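Local coordinates for protein Cas13d (uncultured Ruminococcus sp, PDB 6IV9) that binds a CRISPR RNA and, as a Cas13d effector with two HEPN domains, matures that guide and cleaves target RNA, at residues A353-Y361 with F480-K490. The protein carries 2 engineered substitutions. Sequence-based numbering, arbitrary orientation.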
loop_
_atom_site.group_PDB
_atom_site.type_symbol
_atom_site.label_atom_id
_atom_site.label_comp_id
_atom_site.label_asym_id
_atom_site.label_seq_id
_atom_site.Cartn_x
_atom_site.Cartn_y
_atom_site.Cartn_z
ATOM N N ALA A 353 -21.043 21.215 24.515
ATOM C CA ALA A 353 -21.501 19.989 23.835
ATOM C C ALA A 353 -21.355 20.115 22.316
ATOM O O ALA A 353 -20.944 19.148 21.691
ATOM C CB ALA A 353 -22.922 19.721 24.232
ATOM N N ASP A 354 -21.670 21.273 21.754
ATOM C CA ASP A 354 -21.564 21.479 20.289
ATOM C C ASP A 354 -20.112 21.326 19.850
ATOM O O ASP A 354 -19.880 20.806 18.787
ATOM C CB ASP A 354 -22.001 22.883 19.897
ATOM C CG ASP A 354 -23.502 23.034 19.814
ATOM O OD1 ASP A 354 -24.205 22.092 20.216
ATOM O OD2 ASP A 354 -23.947 24.100 19.375
ATOM N N ASP A 355 -19.197 21.839 20.652
ATOM C CA ASP A 355 -17.752 21.748 20.360
ATOM C C ASP A 355 -17.327 20.282 20.362
ATOM O O ASP A 355 -16.603 19.898 19.490
ATOM C CB ASP A 355 -16.966 22.462 21.446
ATOM C CG ASP A 355 -15.668 23.018 20.929
ATOM O OD1 ASP A 355 -15.584 23.223 19.722
ATOM O OD2 ASP A 355 -14.762 23.223 21.735
ATOM N N ILE A 356 -17.794 19.521 21.333
ATOM C CA ILE A 356 -17.441 18.084 21.439
ATOM C C ILE A 356 -17.960 17.352 20.205
ATOM O O ILE A 356 -17.253 16.523 19.687
ATOM C CB ILE A 356 -18.001 17.509 22.750
ATOM C CG1 ILE A 356 -17.221 18.055 23.942
ATOM C CG2 ILE A 356 -18.015 15.995 22.736
ATOM C CD1 ILE A 356 -17.884 17.814 25.249
ATOM N N ILE A 357 -19.169 17.673 19.777
ATOM C CA ILE A 357 -19.765 16.989 18.604
ATOM C C ILE A 357 -18.923 17.290 17.364
ATOM O O ILE A 357 -18.660 16.378 16.616
ATOM C CB ILE A 357 -21.240 17.388 18.451
ATOM C CG1 ILE A 357 -22.079 16.801 19.587
ATOM C CG2 ILE A 357 -21.766 16.970 17.101
ATOM C CD1 ILE A 357 -23.456 17.398 19.718
ATOM N N ARG A 358 -18.521 18.540 17.182
ATOM C CA ARG A 358 -17.697 18.892 16.007
ATOM C C ARG A 358 -16.343 18.179 16.095
ATOM O O ARG A 358 -15.897 17.664 15.089
ATOM C CB ARG A 358 -17.613 20.409 15.879
ATOM C CG ARG A 358 -18.958 21.030 15.539
ATOM C CD ARG A 358 -18.874 22.480 15.127
ATOM N NE ARG A 358 -18.333 23.283 16.196
ATOM C CZ ARG A 358 -19.044 24.105 16.950
ATOM N NH1 ARG A 358 -20.329 24.280 16.716
ATOM N NH2 ARG A 358 -18.466 24.759 17.936
ATOM N N LEU A 359 -15.742 18.150 17.276
ATOM C CA LEU A 359 -14.438 17.469 17.444
ATOM C C LEU A 359 -14.592 15.972 17.166
ATOM O O LEU A 359 -13.698 15.399 16.606
ATOM C CB LEU A 359 -13.899 17.726 18.848
ATOM C CG LEU A 359 -13.261 19.093 19.059
ATOM C CD1 LEU A 359 -13.143 19.417 20.530
ATOM C CD2 LEU A 359 -11.909 19.172 18.390
ATOM N N TYR A 360 -15.686 15.379 17.612
ATOM C CA TYR A 360 -15.921 13.935 17.403
ATOM C C TYR A 360 -16.078 13.623 15.916
ATOM O O TYR A 360 -15.557 12.631 15.462
ATOM C CB TYR A 360 -17.045 13.397 18.279
ATOM C CG TYR A 360 -17.010 11.901 18.390
ATOM C CD1 TYR A 360 -16.121 11.278 19.235
ATOM C CD2 TYR A 360 -17.824 11.107 17.618
ATOM C CE1 TYR A 360 -16.056 9.904 19.333
ATOM C CE2 TYR A 360 -17.781 9.731 17.706
ATOM C CZ TYR A 360 -16.893 9.127 18.566
ATOM O OH TYR A 360 -16.848 7.780 18.667
ATOM N N TYR A 361 -16.761 14.494 15.182
ATOM C CA TYR A 361 -16.889 14.274 13.725
ATOM C C TYR A 361 -15.481 14.315 13.129
ATOM O O TYR A 361 -15.185 13.528 12.273
ATOM C CB TYR A 361 -17.782 15.316 13.049
ATOM C CG TYR A 361 -17.926 15.105 11.568
ATOM C CD1 TYR A 361 -18.892 14.263 11.065
ATOM C CD2 TYR A 361 -17.083 15.716 10.668
ATOM C CE1 TYR A 361 -19.025 14.031 9.713
ATOM C CE2 TYR A 361 -17.196 15.491 9.311
ATOM C CZ TYR A 361 -18.175 14.650 8.828
ATOM O OH TYR A 361 -18.318 14.424 7.501
ATOM N N PHE A 480 -30.015 16.605 20.015
ATOM C CA PHE A 480 -29.002 17.493 19.401
ATOM C C PHE A 480 -29.375 17.626 17.929
ATOM O O PHE A 480 -29.800 16.659 17.341
ATOM C CB PHE A 480 -27.580 17.013 19.689
ATOM C CG PHE A 480 -27.064 17.382 21.053
ATOM C CD1 PHE A 480 -26.625 18.662 21.320
ATOM C CD2 PHE A 480 -27.029 16.454 22.074
ATOM C CE1 PHE A 480 -26.167 19.009 22.576
ATOM C CE2 PHE A 480 -26.562 16.801 23.328
ATOM C CZ PHE A 480 -26.130 18.074 23.577
ATOM N N ASP A 481 -29.304 18.835 17.408
ATOM C CA ASP A 481 -29.642 19.074 15.993
ATOM C C ASP A 481 -28.493 18.553 15.135
ATOM O O ASP A 481 -27.375 18.955 15.369
ATOM C CB ASP A 481 -29.817 20.573 15.757
ATOM C CG ASP A 481 -30.586 20.922 14.500
ATOM O OD1 ASP A 481 -30.859 20.028 13.701
ATOM O OD2 ASP A 481 -30.905 22.100 14.340
ATOM N N GLU A 482 -28.828 17.767 14.120
ATOM C CA GLU A 482 -27.866 17.189 13.151
ATOM C C GLU A 482 -27.207 18.317 12.352
ATOM O O GLU A 482 -26.075 18.159 11.934
ATOM C CB GLU A 482 -28.575 16.207 12.226
ATOM C CG GLU A 482 -27.645 15.441 11.313
ATOM C CD GLU A 482 -26.506 14.696 11.990
ATOM O OE1 GLU A 482 -26.665 14.288 13.150
ATOM O OE2 GLU A 482 -25.466 14.541 11.342
ATOM N N LYS A 483 -27.883 19.463 12.250
ATOM C CA LYS A 483 -27.432 20.637 11.457
ATOM C C LYS A 483 -26.219 21.310 12.099
ATOM O O LYS A 483 -25.566 22.082 11.432
ATOM C CB LYS A 483 -28.587 21.597 11.191
ATOM C CG LYS A 483 -29.788 20.935 10.547
ATOM C CD LYS A 483 -30.404 21.744 9.459
ATOM C CE LYS A 483 -31.667 21.116 8.910
ATOM N NZ LYS A 483 -32.603 22.129 8.368
ATOM N N ILE A 484 -25.869 20.899 13.312
ATOM C CA ILE A 484 -24.702 21.451 14.053
ATOM C C ILE A 484 -23.427 21.169 13.252
ATOM O O ILE A 484 -22.493 21.948 13.327
ATOM C CB ILE A 484 -24.625 20.781 15.431
ATOM C CG1 ILE A 484 -25.612 21.395 16.419
ATOM C CG2 ILE A 484 -23.221 20.801 15.974
ATOM C CD1 ILE A 484 -25.709 20.612 17.704
ATOM N N LEU A 485 -23.436 20.065 12.514
ATOM C CA LEU A 485 -22.255 19.580 11.760
ATOM C C LEU A 485 -22.270 20.052 10.313
ATOM O O LEU A 485 -21.355 19.710 9.618
ATOM C CB LEU A 485 -22.245 18.054 11.812
ATOM C CG LEU A 485 -21.925 17.458 13.174
ATOM C CD1 LEU A 485 -22.127 15.964 13.162
ATOM C CD2 LEU A 485 -20.524 17.818 13.608
ATOM N N ASP A 486 -23.214 20.900 9.919
ATOM C CA ASP A 486 -23.293 21.295 8.492
ATOM C C ASP A 486 -21.977 21.937 8.044
ATOM O O ASP A 486 -21.622 21.778 6.897
ATOM C CB ASP A 486 -24.491 22.199 8.222
ATOM C CG ASP A 486 -25.782 21.439 8.004
ATOM O OD1 ASP A 486 -25.731 20.218 7.952
ATOM O OD2 ASP A 486 -26.823 22.090 7.880
ATOM N N SER A 487 -21.345 22.708 8.914
ATOM C CA SER A 487 -20.067 23.377 8.573
ATOM C C SER A 487 -18.883 22.399 8.515
ATOM O O SER A 487 -17.897 22.766 7.916
ATOM C CB SER A 487 -19.776 24.528 9.485
ATOM O OG SER A 487 -19.762 24.116 10.831
ATOM N N GLU A 488 -18.955 21.272 9.214
ATOM C CA GLU A 488 -17.815 20.325 9.290
ATOM C C GLU A 488 -17.924 19.173 8.295
ATOM O O GLU A 488 -16.899 18.645 7.937
ATOM C CB GLU A 488 -17.789 19.646 10.655
ATOM C CG GLU A 488 -17.989 20.594 11.809
ATOM C CD GLU A 488 -16.957 21.692 11.940
ATOM O OE1 GLU A 488 -15.787 21.367 12.112
ATOM O OE2 GLU A 488 -17.339 22.861 11.884
ATOM N N LYS A 489 -19.131 18.844 7.860
ATOM C CA LYS A 489 -19.356 17.658 7.008
ATOM C C LYS A 489 -18.585 17.736 5.694
ATOM O O LYS A 489 -18.527 18.789 5.087
ATOM C CB LYS A 489 -20.849 17.467 6.753
ATOM C CG LYS A 489 -21.616 16.767 7.863
ATOM C CD LYS A 489 -23.078 16.635 7.547
ATOM C CE LYS A 489 -23.878 15.818 8.535
ATOM N NZ LYS A 489 -23.031 15.486 9.686
ATOM N N LYS A 490 -18.032 16.593 5.298
ATOM C CA LYS A 490 -17.308 16.461 4.020
ATOM C C LYS A 490 -18.275 15.853 3.008
ATOM O O LYS A 490 -18.876 14.858 3.318
ATOM C CB LYS A 490 -16.035 15.650 4.237
ATOM C CG LYS A 490 -14.922 16.441 4.892
ATOM C CD LYS A 490 -14.172 17.281 3.895
ATOM C CE LYS A 490 -13.997 18.723 4.298
ATOM N NZ LYS A 490 -13.150 18.876 5.500
#
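Y361 OH has two hydrogen-bond partners. The backbone N of K490 donates to it at 3.1 Å, nearly straight at 167°, and N330 OD1 is its other hydrogen-bond partner. N330 ND2 also bonds K490 O, so N330 holds K490 directly and, through Y361 OH, indirectly. The Y361 ring reaches this point because CG stands anti to the backbone N (chi1 -180°), sending the phenol out past E488 and K489. Its CE2 lies 3.5 Å from E488 O, and the F333 ring meets it edge-to-face. A phenylalanine here would probably leave K490 N without its acceptor and N330 OD1 without its phenol partner, leaving the backbone at K490 less firmly held.

L485 puts CD2 3.8 Å from Y361 CB and equally near CG2 of I357, one turn earlier in the helix. I357 branches both ways. Its CG2 meets L485, while CD1 sits over one face of the F480 ring in a CH-pi contact, 4.1 Å from the centroid. A353 CB touches the same ring, 3.7 Å from F480 CZ. I345 of helix 338-347 touches both A353 and F480.

The outer flank is more polar. The R358 chain crosses E488, with CD 3.6 Å from OE2. R358 NE and E488 OE2 are 4.4 Å apart, too far for a salt bridge, so any attraction is probably weak. S487 OG donates to OE2 on its anti side and probably steadies this carboxylate.

The short 3-10 segment around I484 thus lies against one side of helix 353-366. It belongs to the loop between helices 467-475 and 497-505, which packs on that helix through apolar side chains and one tyrosine-to-backbone bond, in a mostly helical part of the Cas13d fold.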